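Long-range contacts in H/ACA ribonucleoprotein complex non-core subunit NAF1 (Saccharomyces cerevisiae, PDB 2V3M), which helps assemble box H/ACA small nucleolar ribonucleoproteins as an RNA-binding factor that is replaced by GAR1 in the mature particle: residues T31-L36 and I44-T49; G72-V77 and P84-K89; L65-L70 and K102-E107; F40-I45 and S93-F98. All coordinates share one frame; numbering follows the deposited sequence.

Contact 1 (T31-L36 and I44-T49); sequences TPIGVL and IIIHAT
Val35 and His47 face each other as a hydrogen-bonded antiparallel pair in the hairpin formed by strands 30-40 and 43-48, and each backbone gives the other one hydrogen bond and accepts one in return. Val35 N gives its hydrogen to His47 O at 3.1 Å, and His47 N answers to Val35 O at 3.0 Å, the straighter of the two bonds at 169°. A third bond, from Thr49 N to Ile33 O (3.1 Å), closes the far end of the hairpin where the strand runs into a loop. Between these bonds Gly34 stands across from Ala48 in a non-hydrogen-bonded pair. With no side chain in the way, its CA can come up beside His47 O, in a CA-H...O contact. Ile33 and Gly34 together form a classic β bulge, both facing Ala109, so the other edge of this strand also has backbone partners. Along the second edge of strand 43-48, Ile46 O and Ile44 O accept from the amides of Tyr86 and Ile88 in strand 85-89.

The side chains divide according to surroundings. Ile46 turns CG2 anti to its backbone N (CG1 has chi1 -56°), which lays that methyl against the backbone of Val35, 3.7 Å from Val35 O. Leu36 CD1 meets Ile44 CG2, aliphatic groups that suit this buried face. On the more exposed face, Thr49 OG1 lies 4.1 Å from Val35 CG2, and threonine suits this exposed end of the hairpin. Polarity here therefore belongs mostly to the backbone, whose paired amides and carbonyls let apolar side chains pack against a central strand at little cost.

Contact 2 (G72-V77 and P84-K89); sequences GMLTEV and PFYRIK
Glu76 and Arg87 pair across the β hairpin of strands 76-78 and 85-89, which opens with a classic β bulge: Thr75 and Glu76 both face Arg87. Arg87 O accepts from both amides in its carbonyl plane, from Thr75 N at 2.8 Å and Glu76 N at 2.9 Å, while Arg87 N returns a bond to Glu76 O. The two long side chains leave the same face of the sheet. Glu76 is extended, with CG anti to its backbone N (chi1 -174°), and Arg87 bends at chi3, bringing Glu76 OE1 to the edge of the guanidinium for a salt bridge with Arg87 NH1. That modelled separation is too short to be trusted in detail. The carboxylate and guanidinium planes stand 85° apart, and Thr75 CG2 lies over one guanidinium face, offset toward its rim.

A second shell fixes both charges: Arg87 NE bonds to Asn43 OD1 of the neighbouring strand, and Glu76 OE2 accepts from Gly79 N of the second subunit, where the copies meet. The opposite face is apolar. Val77 runs alongside Tyr86, its CG1 at the ring edge 4.1 Å from Tyr86 CE2, and Leu74 CD1 reaches Tyr86 CB at 4.0 Å. Farther along, Ile88 CG2 packs on Gly72 and selenomethionine Met73, 3.7 Å from Gly72 C; glycine suits this place because a CB would jam against the preceding carbonyl O and crowd that methyl. Threonine suits the start of the bulge because its hydroxyl reaches past the irregular backbone: Thr75 OG1 accepts from Lys89 N at 2.8 Å, almost straight at 175°.

Contact 3 (L65-L70 and K102-E107); sequences LEDRTL and KVRLGE
Arg104 lays its guanidinium against Leu65, Asp67 and Thr69, joining the loop after helix 95-102 to the turn that connects strands 62-65 and 70-73. The close-packed part is a methyl over a flat cation: Leu65 CD2 stands 3.5 Å above the Arg104 guanidinium plane, over its centre. Leucine suits this place because its inner side is buried, touching Leu101 of the helix, while a branched end offers a methyl to the planar cation. Its CG also lies 3.6 Å from Glu107 OE1.

Toward solvent the contact consists of charges rather than packing. Arg104 NH2 bonds to the syn lone pair of Asp67 OD2 at 3.1 Å, tilted out of the guanidinium plane, and the carboxylate plane is perpendicular to that of the guanidinium. A weak bond links the same NH2 to Thr69 OG1. Within its own loop, Arg104 NH1 makes a salt bridge with Glu107 OE1 at 2.7 Å, weak as a hydrogen bond, so one arginine bridges two acids whose negative charges it would be expected to offset.

Asp67 is itself held in position. With CG in the crowded position between N and carbonyl carbon (chi1 58°), its OD1 turns back and receives Thr69 N at 3.1 Å and Thr69 OG1 at 2.8 Å, both from one face of the carboxylate. This is an Asx turn that overlaps the end of the type I β turn Leu65-Arg68, combined with a salt-bridge network of Asp67, Arg104 and Glu107 that ties two connecting loops of the Gar1-like domain together.

Contact 4 (F40-I45 and S93-F98); sequences FENNII and SKKNLF. With SO4 (sulfate ion), chain G.
The type I' turn of a β hairpin, Phe40 to Asn43, packs against Phe98 in the first turn of helix 95-102, and that ring makes most of the contact. Phe98 holds CG anti to its backbone N (chi1 177°), which drives the ring out from the helix and under the turn. Asn42 N sits over one face, 3.4 Å from Phe98 CE1, so the turn's backbone lies over that face of the ring. Around the edge, close to the ring plane, come Asn43 O, 3.6 Å from Phe98 CE1, and Phe40 N. The Ile44 side chain runs alongside, the other way, with CD1 3.8 Å from Phe98 CD1, and adds an aliphatic neighbour. The Asn42 amide stands nearly upright to the ring, at 82°, with OD1 3.9 Å from Phe98 CG.

Asparagine suits Asn42 because it readily adopts the left-handed backbone conformation that a type I' turn demands. A large aromatic suits position 98, since a flat, wide ring can span from the helix to the turn. The turn's other side faces the second subunit, where Glu41 OE2 bonds to His47 ND1 of that neighbour; Asn43 OD1 instead receives Arg87 NE of its own chain.

A sulfate, probably from the crystallisation liquor, lies at the edge of the contact and is also salt-bridged by Lys102. Its O4 accepts a hydrogen bond from Glu41 N at 2.7 Å and lies 3.5 Å from Phe98 CZ, obliquely to the ring.

Contacts 1, 2 and 4 share one antiparallel sheet. Strand 43-48 is shared: it pairs with 30-40 in contact 1 and with 85-89, of contact 2, on its other side; the two centres are about 9 Å apart. Contact 4 shares Ile44 and Ile45 with contact 1, centres about 16 Å apart, and brings the helix to the hairpin turn. Contact 3 lies about 15 Å from contact 2, across the chain's centre, and meets contact 1 through Leu36. Contact 1 precedes contact 2, whose segments both lie between the two of contact 3 and the two of contact 4; contacts 3 and 4 alternate along the chain. All four lie within the Gar1-like domain, which mediates Naf1's interaction with Cbf5.

Contact 1 (T31-L36 and I44-T49)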
loop_
_atom_site.group_PDB
_atom_site.type_symbol
_atom_site.label_atom_id
_atom_site.label_comp_id
_atom_site.label_asym_id
_atom_site.label_seq_id
_atom_site.Cartn_x
_atom_site.Cartn_y
_atom_site.Cartn_z
ATOM N N THR A 31 -16.428 5.892 13.832
ATOM C CA THR A 31 -16.959 4.580 13.392
ATOM C C THR A 31 -15.857 3.641 12.848
ATOM O O THR A 31 -15.132 4.060 11.945
ATOM C CB THR A 31 -17.951 4.844 12.303
ATOM O OG1 THR A 31 -19.073 5.397 12.911
ATOM C CG2 THR A 31 -18.382 3.562 11.537
ATOM N N PRO A 32 -15.756 2.399 13.372
ATOM C CA PRO A 32 -14.659 1.526 12.954
ATOM C C PRO A 32 -14.731 1.324 11.429
ATOM O O PRO A 32 -15.829 1.268 10.872
ATOM C CB PRO A 32 -14.904 0.238 13.741
ATOM C CG PRO A 32 -16.345 0.264 14.048
ATOM C CD PRO A 32 -16.658 1.724 14.314
ATOM N N ILE A 33 -13.596 1.302 10.753
ATOM C CA ILE A 33 -13.642 1.218 9.334
ATOM C C ILE A 33 -12.628 0.192 8.774
ATOM O O ILE A 33 -12.867 -0.346 7.709
ATOM C CB ILE A 33 -13.388 2.635 8.726
ATOM C CG1 ILE A 33 -13.815 2.690 7.263
ATOM C CG2 ILE A 33 -11.926 3.040 8.782
ATOM C CD1 ILE A 33 -15.360 2.724 7.089
ATOM N N GLY A 34 -11.500 -0.049 9.489
ATOM C CA GLY A 34 -10.461 -0.994 9.004
ATOM C C GLY A 34 -9.243 -0.994 9.921
ATOM O O GLY A 34 -9.373 -0.755 11.182
ATOM N N VAL A 35 -8.072 -1.335 9.359
ATOM C CA VAL A 35 -6.923 -1.557 10.207
ATOM C C VAL A 35 -5.827 -0.891 9.488
ATOM O O VAL A 35 -5.714 -1.039 8.304
ATOM C CB VAL A 35 -6.610 -3.034 10.385
ATOM C CG1 VAL A 35 -5.258 -3.229 11.133
ATOM C CG2 VAL A 35 -7.769 -3.760 11.055
ATOM N N LEU A 36 -5.037 -0.087 10.184
ATOM C CA LEU A 36 -3.913 0.608 9.563
ATOM C C LEU A 36 -2.894 -0.442 9.183
ATOM O O LEU A 36 -2.396 -1.162 10.104
ATOM C CB LEU A 36 -3.359 1.559 10.616
ATOM C CG LEU A 36 -2.100 2.396 10.383
ATOM C CD1 LEU A 36 -2.308 3.337 9.288
ATOM C CD2 LEU A 36 -1.753 3.218 11.631
ATOM N N ILE A 44 -0.551 6.472 3.671
ATOM C CA ILE A 44 -1.002 5.604 4.713
ATOM C C ILE A 44 -2.075 4.709 4.066
ATOM O O ILE A 44 -2.983 5.177 3.356
ATOM C CB ILE A 44 -1.615 6.421 5.881
ATOM C CG1 ILE A 44 -0.565 7.265 6.561
ATOM C CG2 ILE A 44 -2.298 5.534 6.886
ATOM C CD1 ILE A 44 0.654 6.567 6.806
ATOM N N ILE A 45 -1.952 3.418 4.300
ATOM C CA ILE A 45 -2.832 2.457 3.697
ATOM C C ILE A 45 -3.693 1.782 4.785
ATOM O O ILE A 45 -3.147 1.235 5.727
ATOM C CB ILE A 45 -2.049 1.371 3.026
ATOM C CG1 ILE A 45 -1.386 1.921 1.819
ATOM C CG2 ILE A 45 -2.955 0.300 2.576
ATOM C CD1 ILE A 45 -1.936 2.993 1.217
ATOM N N ILE A 46 -5.000 1.785 4.610
ATOM C CA ILE A 46 -5.923 1.149 5.557
ATOM C C ILE A 46 -6.689 0.004 4.885
ATOM O O ILE A 46 -7.158 0.160 3.725
ATOM C CB ILE A 46 -6.927 2.227 6.109
ATOM C CG1 ILE A 46 -6.026 3.317 6.711
ATOM C CG2 ILE A 46 -8.007 1.611 7.114
ATOM C CD1 ILE A 46 -6.589 4.183 7.557
ATOM N N HIS A 47 -6.805 -1.122 5.548
ATOM C CA HIS A 47 -7.413 -2.205 4.871
ATOM C C HIS A 47 -8.814 -2.242 5.384
ATOM O O HIS A 47 -9.006 -2.327 6.614
ATOM C CB HIS A 47 -6.716 -3.514 5.203
ATOM C CG HIS A 47 -7.100 -4.651 4.303
ATOM N ND1 HIS A 47 -6.558 -5.916 4.420
ATOM C CD2 HIS A 47 -7.983 -4.731 3.275
ATOM C CE1 HIS A 47 -7.059 -6.723 3.493
ATOM N NE2 HIS A 47 -7.932 -6.028 2.783
ATOM N N ALA A 48 -9.801 -2.155 4.476
ATOM C CA ALA A 48 -11.208 -2.164 4.891
ATOM C C ALA A 48 -11.602 -3.408 5.701
ATOM O O ALA A 48 -11.085 -4.499 5.466
ATOM C CB ALA A 48 -12.117 -1.999 3.710
ATOM N N THR A 49 -12.492 -3.215 6.680
ATOM C CA THR A 49 -13.112 -4.294 7.504
ATOM C C THR A 49 -14.625 -4.190 7.531
ATOM O O THR A 49 -15.297 -5.205 7.368
ATOM C CB THR A 49 -12.532 -4.317 8.950
ATOM O OG1 THR A 49 -11.153 -4.733 8.899
ATOM C CG2 THR A 49 -13.305 -5.289 9.861
#

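Contact 2 (G72-V77 and P84-K89)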
loop_
_atom_site.group_PDB
_atom_site.type_symbol
_atom_site.label_atom_id
_atom_site.label_comp_id
_atom_site.label_asym_id
_atom_site.label_seq_id
_atom_site.Cartn_x
_atom_site.Cartn_y
_atom_site.Cartn_z
ATOM N N GLY A 72 -6.048 11.340 8.249
ATOM C CA GLY A 72 -6.191 12.335 7.174
ATOM C C GLY A 72 -7.352 11.937 6.252
ATOM O O GLY A 72 -8.313 11.213 6.593
HETATM N N MSE A 73 -7.316 12.466 5.049
HETATM C CA MSE A 73 -8.534 12.454 4.250
HETATM C C MSE A 73 -8.379 11.477 3.146
HETATM O O MSE A 73 -7.268 11.283 2.608
HETATM C CB MSE A 73 -8.644 13.721 3.583
HETATM C CG MSE A 73 -10.001 13.946 3.220
HETATM SE SE MSE A 73 -9.903 15.374 4.443
HETATM C CE MSE A 73 -10.794 16.840 3.685
ATOM N N LEU A 74 -9.468 10.839 2.760
ATOM C CA LEU A 74 -9.365 9.744 1.752
ATOM C C LEU A 74 -8.794 10.196 0.409
ATOM O O LEU A 74 -9.150 11.223 -0.157
ATOM C CB LEU A 74 -10.734 9.202 1.429
ATOM C CG LEU A 74 -10.774 8.088 0.377
ATOM C CD1 LEU A 74 -10.131 6.860 0.981
ATOM C CD2 LEU A 74 -12.133 7.681 0.118
ATOM N N THR A 75 -7.893 9.452 -0.157
ATOM C CA THR A 75 -7.274 9.984 -1.352
ATOM C C THR A 75 -7.609 9.052 -2.461
ATOM O O THR A 75 -7.939 9.449 -3.553
ATOM C CB THR A 75 -5.744 9.938 -1.301
ATOM O OG1 THR A 75 -5.261 10.661 -0.175
ATOM C CG2 THR A 75 -5.142 10.606 -2.539
ATOM N N GLU A 76 -7.468 7.770 -2.181
ATOM C CA GLU A 76 -7.857 6.774 -3.133
ATOM C C GLU A 76 -8.363 5.468 -2.543
ATOM O O GLU A 76 -7.865 4.944 -1.503
ATOM C CB GLU A 76 -6.673 6.448 -3.968
ATOM C CG GLU A 76 -6.934 5.534 -5.078
ATOM C CD GLU A 76 -5.635 5.049 -5.818
ATOM O OE1 GLU A 76 -4.494 5.319 -5.390
ATOM O OE2 GLU A 76 -5.672 4.344 -6.858
ATOM N N VAL A 77 -9.351 4.927 -3.231
ATOM C CA VAL A 77 -9.904 3.649 -2.886
ATOM C C VAL A 77 -9.400 2.690 -3.932
ATOM O O VAL A 77 -9.618 2.877 -5.126
ATOM C CB VAL A 77 -11.447 3.619 -2.966
ATOM C CG1 VAL A 77 -11.952 2.205 -2.641
ATOM C CG2 VAL A 77 -12.035 4.734 -2.051
ATOM N N PRO A 84 -11.821 -3.498 0.204
ATOM C CA PRO A 84 -11.118 -2.420 -0.399
ATOM C C PRO A 84 -9.849 -2.088 0.385
ATOM O O PRO A 84 -9.664 -2.537 1.452
ATOM C CB PRO A 84 -12.157 -1.296 -0.300
ATOM C CG PRO A 84 -13.381 -1.915 -0.213
ATOM C CD PRO A 84 -13.184 -3.120 0.560
ATOM N N PHE A 85 -8.995 -1.260 -0.137
ATOM C CA PHE A 85 -7.907 -0.631 0.607
ATOM C C PHE A 85 -8.041 0.838 0.405
ATOM O O PHE A 85 -8.349 1.252 -0.729
ATOM C CB PHE A 85 -6.569 -0.909 -0.021
ATOM C CG PHE A 85 -6.091 -2.314 0.142
ATOM C CD1 PHE A 85 -6.134 -3.183 -0.922
ATOM C CD2 PHE A 85 -5.576 -2.749 1.312
ATOM C CE1 PHE A 85 -5.675 -4.515 -0.806
ATOM C CE2 PHE A 85 -5.156 -4.078 1.476
ATOM C CZ PHE A 85 -5.182 -4.968 0.438
ATOM N N TYR A 86 -7.804 1.614 1.468
ATOM C CA TYR A 86 -7.959 3.021 1.374
ATOM C C TYR A 86 -6.584 3.617 1.408
ATOM O O TYR A 86 -5.734 3.193 2.183
ATOM C CB TYR A 86 -8.766 3.468 2.525
ATOM C CG TYR A 86 -10.106 2.848 2.559
ATOM C CD1 TYR A 86 -10.592 2.235 3.718
ATOM C CD2 TYR A 86 -10.906 2.836 1.433
ATOM C CE1 TYR A 86 -11.859 1.641 3.755
ATOM C CE2 TYR A 86 -12.179 2.319 1.470
ATOM C CZ TYR A 86 -12.664 1.697 2.633
ATOM O OH TYR A 86 -13.958 1.153 2.620
ATOM N N ARG A 87 -6.314 4.567 0.537
ATOM C CA ARG A 87 -5.025 5.251 0.600
ATOM C C ARG A 87 -5.177 6.717 0.956
ATOM O O ARG A 87 -5.971 7.464 0.278
ATOM C CB ARG A 87 -4.391 5.085 -0.734
ATOM C CG ARG A 87 -2.989 5.613 -0.904
ATOM C CD ARG A 87 -2.732 5.591 -2.458
ATOM N NE ARG A 87 -2.145 6.840 -2.825
ATOM C CZ ARG A 87 -2.479 7.617 -3.844
ATOM N NH1 ARG A 87 -3.405 7.301 -4.720
ATOM N NH2 ARG A 87 -1.800 8.737 -4.030
ATOM N N ILE A 88 -4.460 7.126 2.025
ATOM C CA ILE A 88 -4.471 8.533 2.507
ATOM C C ILE A 88 -3.079 9.087 2.244
ATOM O O ILE A 88 -2.124 8.623 2.816
ATOM C CB ILE A 88 -4.815 8.645 3.993
ATOM C CG1 ILE A 88 -6.233 8.205 4.264
ATOM C CG2 ILE A 88 -4.763 10.108 4.402
ATOM C CD1 ILE A 88 -6.348 7.009 4.956
ATOM N N LYS A 89 -2.970 10.024 1.336
ATOM C CA LYS A 89 -1.721 10.631 1.096
ATOM C C LYS A 89 -1.538 11.857 1.930
ATOM O O LYS A 89 -2.346 12.757 1.743
ATOM C CB LYS A 89 -1.705 11.068 -0.328
ATOM C CG LYS A 89 -0.556 11.945 -0.695
ATOM C CD LYS A 89 0.740 11.189 -0.766
ATOM C CE LYS A 89 1.665 12.024 -1.651
ATOM N NZ LYS A 89 2.987 11.413 -1.943
#

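Contact 3 (L65-L70 and K102-E107)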
loop_
_atom_site.group_PDB
_atom_site.type_symbol
_atom_site.label_atom_id
_atom_site.label_comp_id
_atom_site.label_asym_id
_atom_site.label_seq_id
_atom_site.Cartn_x
_atom_site.Cartn_y
_atom_site.Cartn_z
ATOM N N LEU A 65 -7.422 7.232 14.470
ATOM C CA LEU A 65 -7.244 6.056 15.253
ATOM C C LEU A 65 -8.338 6.100 16.303
ATOM O O LEU A 65 -9.058 7.052 16.321
ATOM C CB LEU A 65 -5.822 6.070 15.844
ATOM C CG LEU A 65 -4.697 5.489 14.947
ATOM C CD1 LEU A 65 -5.158 5.023 13.601
ATOM C CD2 LEU A 65 -3.579 6.443 14.836
ATOM N N GLU A 66 -8.450 5.104 17.169
ATOM C CA GLU A 66 -9.348 5.118 18.333
ATOM C C GLU A 66 -9.070 6.233 19.287
ATOM O O GLU A 66 -9.949 6.654 20.011
ATOM C CB GLU A 66 -9.236 3.805 19.073
ATOM C CG GLU A 66 -10.429 3.458 19.831
ATOM C CD GLU A 66 -10.438 2.016 20.272
ATOM O OE1 GLU A 66 -11.484 1.563 20.704
ATOM O OE2 GLU A 66 -9.402 1.323 20.174
ATOM N N ASP A 67 -7.836 6.699 19.393
ATOM C CA ASP A 67 -7.625 7.779 20.378
ATOM C C ASP A 67 -7.875 9.134 19.730
ATOM O O ASP A 67 -7.477 10.182 20.221
ATOM C CB ASP A 67 -6.238 7.758 20.986
ATOM C CG ASP A 67 -5.127 7.862 19.951
ATOM O OD1 ASP A 67 -5.431 7.891 18.736
ATOM O OD2 ASP A 67 -3.925 7.871 20.360
ATOM N N ARG A 68 -8.529 9.105 18.597
ATOM C CA ARG A 68 -8.774 10.315 17.850
ATOM C C ARG A 68 -7.542 11.047 17.258
ATOM O O ARG A 68 -7.597 12.220 16.910
ATOM C CB ARG A 68 -9.668 11.243 18.633
ATOM C CG ARG A 68 -11.112 10.834 18.621
ATOM C CD ARG A 68 -11.827 11.309 19.817
ATOM N NE ARG A 68 -12.883 10.363 20.187
ATOM C CZ ARG A 68 -14.141 10.415 19.738
ATOM N NH1 ARG A 68 -14.479 11.341 18.846
ATOM N NH2 ARG A 68 -15.066 9.523 20.130
ATOM N N THR A 69 -6.452 10.308 17.107
ATOM C CA THR A 69 -5.306 10.780 16.399
ATOM C C THR A 69 -5.756 10.832 14.950
ATOM O O THR A 69 -6.176 9.850 14.359
ATOM C CB THR A 69 -4.109 9.857 16.550
ATOM O OG1 THR A 69 -3.647 9.900 17.906
ATOM C CG2 THR A 69 -3.018 10.353 15.648
ATOM N N LEU A 70 -5.704 12.021 14.382
ATOM C CA LEU A 70 -6.170 12.240 13.052
ATOM C C LEU A 70 -5.196 11.703 11.989
ATOM O O LEU A 70 -4.012 12.147 11.990
ATOM C CB LEU A 70 -6.313 13.720 12.876
ATOM C CG LEU A 70 -6.237 14.143 11.383
ATOM C CD1 LEU A 70 -7.618 13.989 10.794
ATOM C CD2 LEU A 70 -5.680 15.603 11.043
ATOM N N LYS A 102 3.388 5.465 10.953
ATOM C CA LYS A 102 4.363 4.438 10.600
ATOM C C LYS A 102 4.542 3.423 11.742
ATOM O O LYS A 102 4.501 2.207 11.573
ATOM C CB LYS A 102 5.713 5.143 10.307
ATOM C CG LYS A 102 6.990 4.228 9.991
ATOM C CD LYS A 102 7.119 4.087 8.485
ATOM C CE LYS A 102 8.133 3.083 7.931
ATOM N NZ LYS A 102 8.554 3.486 6.515
ATOM N N VAL A 103 4.726 3.946 12.924
ATOM C CA VAL A 103 5.024 3.172 14.076
ATOM C C VAL A 103 3.757 2.543 14.746
ATOM O O VAL A 103 3.839 1.720 15.672
ATOM C CB VAL A 103 5.730 4.139 14.982
ATOM C CG1 VAL A 103 5.344 3.940 16.464
ATOM C CG2 VAL A 103 7.166 4.025 14.717
ATOM N N ARG A 104 2.575 2.924 14.301
ATOM C CA ARG A 104 1.391 2.374 14.896
ATOM C C ARG A 104 0.612 1.441 14.000
ATOM O O ARG A 104 -0.586 1.329 14.218
ATOM C CB ARG A 104 0.491 3.516 15.185
ATOM C CG ARG A 104 1.003 4.451 16.289
ATOM C CD ARG A 104 -0.136 4.625 17.190
ATOM N NE ARG A 104 -0.521 5.997 17.351
ATOM C CZ ARG A 104 -1.676 6.370 17.881
ATOM N NH1 ARG A 104 -2.603 5.482 18.255
ATOM N NH2 ARG A 104 -1.915 7.641 18.001
ATOM N N LEU A 105 1.256 0.826 12.991
ATOM C CA LEU A 105 0.657 -0.159 12.153
ATOM C C LEU A 105 -0.091 -1.208 12.932
ATOM O O LEU A 105 0.401 -1.640 13.972
ATOM C CB LEU A 105 1.739 -0.835 11.386
ATOM C CG LEU A 105 2.034 -0.260 9.997
ATOM C CD1 LEU A 105 1.551 1.247 9.864
ATOM C CD2 LEU A 105 3.509 -0.501 9.701
ATOM N N GLY A 106 -1.294 -1.609 12.462
ATOM C CA GLY A 106 -2.026 -2.743 13.060
ATOM C C GLY A 106 -3.173 -2.312 13.950
ATOM O O GLY A 106 -4.005 -3.142 14.332
ATOM N N GLU A 107 -3.196 -1.020 14.313
ATOM C CA GLU A 107 -4.252 -0.415 15.140
ATOM C C GLU A 107 -5.477 -0.226 14.294
ATOM O O GLU A 107 -5.349 0.023 13.053
ATOM C CB GLU A 107 -3.886 0.954 15.655
ATOM C CG GLU A 107 -3.033 0.930 16.836
ATOM C CD GLU A 107 -2.808 2.301 17.504
ATOM O OE1 GLU A 107 -3.697 3.154 17.433
ATOM O OE2 GLU A 107 -1.731 2.514 18.146
#

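Contact 4 (F40-I45 and S93-F98)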
loop_
_atom_site.group_PDB
_atom_site.type_symbol
_atom_site.label_atom_id
_atom_site.label_comp_id
_atom_site.label_asym_id
_atom_site.label_seq_id
_atom_site.Cartn_x
_atom_site.Cartn_y
_atom_site.Cartn_z
ATOM N N PHE A 40 4.157 4.097 3.583
ATOM C CA PHE A 40 5.341 4.396 2.753
ATOM C C PHE A 40 5.092 5.662 1.941
ATOM O O PHE A 40 3.954 5.953 1.518
ATOM C CB PHE A 40 5.633 3.230 1.855
ATOM C CG PHE A 40 4.536 2.958 0.904
ATOM C CD1 PHE A 40 4.563 3.490 -0.398
ATOM C CD2 PHE A 40 3.448 2.252 1.293
ATOM C CE1 PHE A 40 3.492 3.301 -1.272
ATOM C CE2 PHE A 40 2.428 2.019 0.435
ATOM C CZ PHE A 40 2.461 2.559 -0.870
ATOM N N GLU A 41 6.135 6.426 1.788
ATOM C CA GLU A 41 6.134 7.593 0.953
ATOM C C GLU A 41 4.998 8.490 1.223
ATOM O O GLU A 41 4.235 8.789 0.345
ATOM C CB GLU A 41 6.172 7.209 -0.511
ATOM C CG GLU A 41 7.639 7.245 -1.028
ATOM C CD GLU A 41 7.711 6.867 -2.505
ATOM O OE1 GLU A 41 8.575 7.420 -3.236
ATOM O OE2 GLU A 41 6.869 6.022 -2.907
ATOM N N ASN A 42 4.897 8.918 2.459
ATOM C CA ASN A 42 3.778 9.739 2.872
ATOM C C ASN A 42 2.436 9.155 2.515
ATOM O O ASN A 42 1.431 9.862 2.702
ATOM C CB ASN A 42 3.852 11.158 2.333
ATOM C CG ASN A 42 4.991 11.941 2.902
ATOM O OD1 ASN A 42 5.308 11.910 4.103
ATOM N ND2 ASN A 42 5.618 12.680 2.038
ATOM N N ASN A 43 2.342 7.909 2.035
ATOM C CA ASN A 43 1.009 7.286 1.993
ATOM C C ASN A 43 0.696 6.421 3.208
ATOM O O ASN A 43 1.604 5.718 3.704
ATOM C CB ASN A 43 0.849 6.456 0.786
ATOM C CG ASN A 43 0.994 7.267 -0.470
ATOM O OD1 ASN A 43 -0.013 7.808 -1.018
ATOM N ND2 ASN A 43 2.254 7.335 -1.003
ATOM N N ILE A 44 -0.551 6.472 3.671
ATOM C CA ILE A 44 -1.002 5.604 4.713
ATOM C C ILE A 44 -2.075 4.709 4.066
ATOM O O ILE A 44 -2.983 5.177 3.356
ATOM C CB ILE A 44 -1.615 6.421 5.881
ATOM C CG1 ILE A 44 -0.565 7.265 6.561
ATOM C CG2 ILE A 44 -2.298 5.534 6.886
ATOM C CD1 ILE A 44 0.654 6.567 6.806
ATOM N N ILE A 45 -1.952 3.418 4.300
ATOM C CA ILE A 45 -2.832 2.457 3.697
ATOM C C ILE A 45 -3.693 1.782 4.785
ATOM O O ILE A 45 -3.147 1.235 5.727
ATOM C CB ILE A 45 -2.049 1.371 3.026
ATOM C CG1 ILE A 45 -1.386 1.921 1.819
ATOM C CG2 ILE A 45 -2.955 0.300 2.576
ATOM C CD1 ILE A 45 -1.936 2.993 1.217
ATOM N N SER A 93 4.199 18.703 4.890
ATOM C CA SER A 93 4.159 19.371 6.169
ATOM C C SER A 93 3.760 18.407 7.288
ATOM O O SER A 93 3.996 18.680 8.478
ATOM C CB SER A 93 3.207 20.560 6.083
ATOM O OG SER A 93 2.002 20.195 5.420
ATOM N N LYS A 94 3.210 17.262 6.889
ATOM C CA LYS A 94 2.765 16.274 7.858
ATOM C C LYS A 94 3.665 15.050 8.052
ATOM O O LYS A 94 3.241 14.046 8.568
ATOM C CB LYS A 94 1.300 15.939 7.626
ATOM C CG LYS A 94 0.387 17.110 8.098
ATOM C CD LYS A 94 -0.825 16.548 8.884
ATOM C CE LYS A 94 -2.128 17.385 8.721
ATOM N NZ LYS A 94 -3.307 16.446 8.413
ATOM N N LYS A 95 4.931 15.197 7.699
ATOM C CA LYS A 95 5.968 14.230 8.036
ATOM C C LYS A 95 6.003 13.723 9.490
ATOM O O LYS A 95 6.183 12.526 9.720
ATOM C CB LYS A 95 7.329 14.795 7.676
ATOM C CG LYS A 95 8.179 13.723 7.024
ATOM C CD LYS A 95 9.653 13.828 7.499
ATOM C CE LYS A 95 10.538 14.320 6.370
ATOM N NZ LYS A 95 12.045 14.288 6.503
ATOM N N ASN A 96 5.863 14.628 10.461
ATOM C CA ASN A 96 5.879 14.214 11.856
ATOM C C ASN A 96 4.726 13.239 12.174
ATOM O O ASN A 96 4.849 12.307 13.007
ATOM C CB ASN A 96 5.881 15.418 12.779
ATOM C CG ASN A 96 7.242 16.102 12.842
ATOM O OD1 ASN A 96 7.469 16.982 13.681
ATOM N ND2 ASN A 96 8.173 15.692 11.964
ATOM N N LEU A 97 3.619 13.433 11.474
ATOM C CA LEU A 97 2.434 12.651 11.695
ATOM C C LEU A 97 2.614 11.294 11.040
ATOM O O LEU A 97 2.254 10.261 11.623
ATOM C CB LEU A 97 1.210 13.412 11.157
ATOM C CG LEU A 97 -0.050 12.576 11.269
ATOM C CD1 LEU A 97 -0.433 12.399 12.708
ATOM C CD2 LEU A 97 -1.227 13.110 10.430
ATOM N N PHE A 98 3.170 11.323 9.836
ATOM C CA PHE A 98 3.545 10.130 9.092
ATOM C C PHE A 98 4.409 9.174 9.908
ATOM O O PHE A 98 4.064 8.023 10.012
ATOM C CB PHE A 98 4.244 10.502 7.757
ATOM C CG PHE A 98 4.718 9.292 6.957
ATOM C CD1 PHE A 98 3.823 8.572 6.198
ATOM C CD2 PHE A 98 6.048 8.848 7.044
ATOM C CE1 PHE A 98 4.225 7.476 5.505
ATOM C CE2 PHE A 98 6.463 7.717 6.350
ATOM C CZ PHE A 98 5.563 7.042 5.573
HETATM S S SO4 G . 8.934 5.704 3.245
HETATM O O1 SO4 G . 8.821 5.328 1.832
HETATM O O2 SO4 G . 8.374 4.644 4.099
HETATM O O3 SO4 G . 10.318 5.930 3.626
HETATM O O4 SO4 G . 8.257 6.994 3.396
#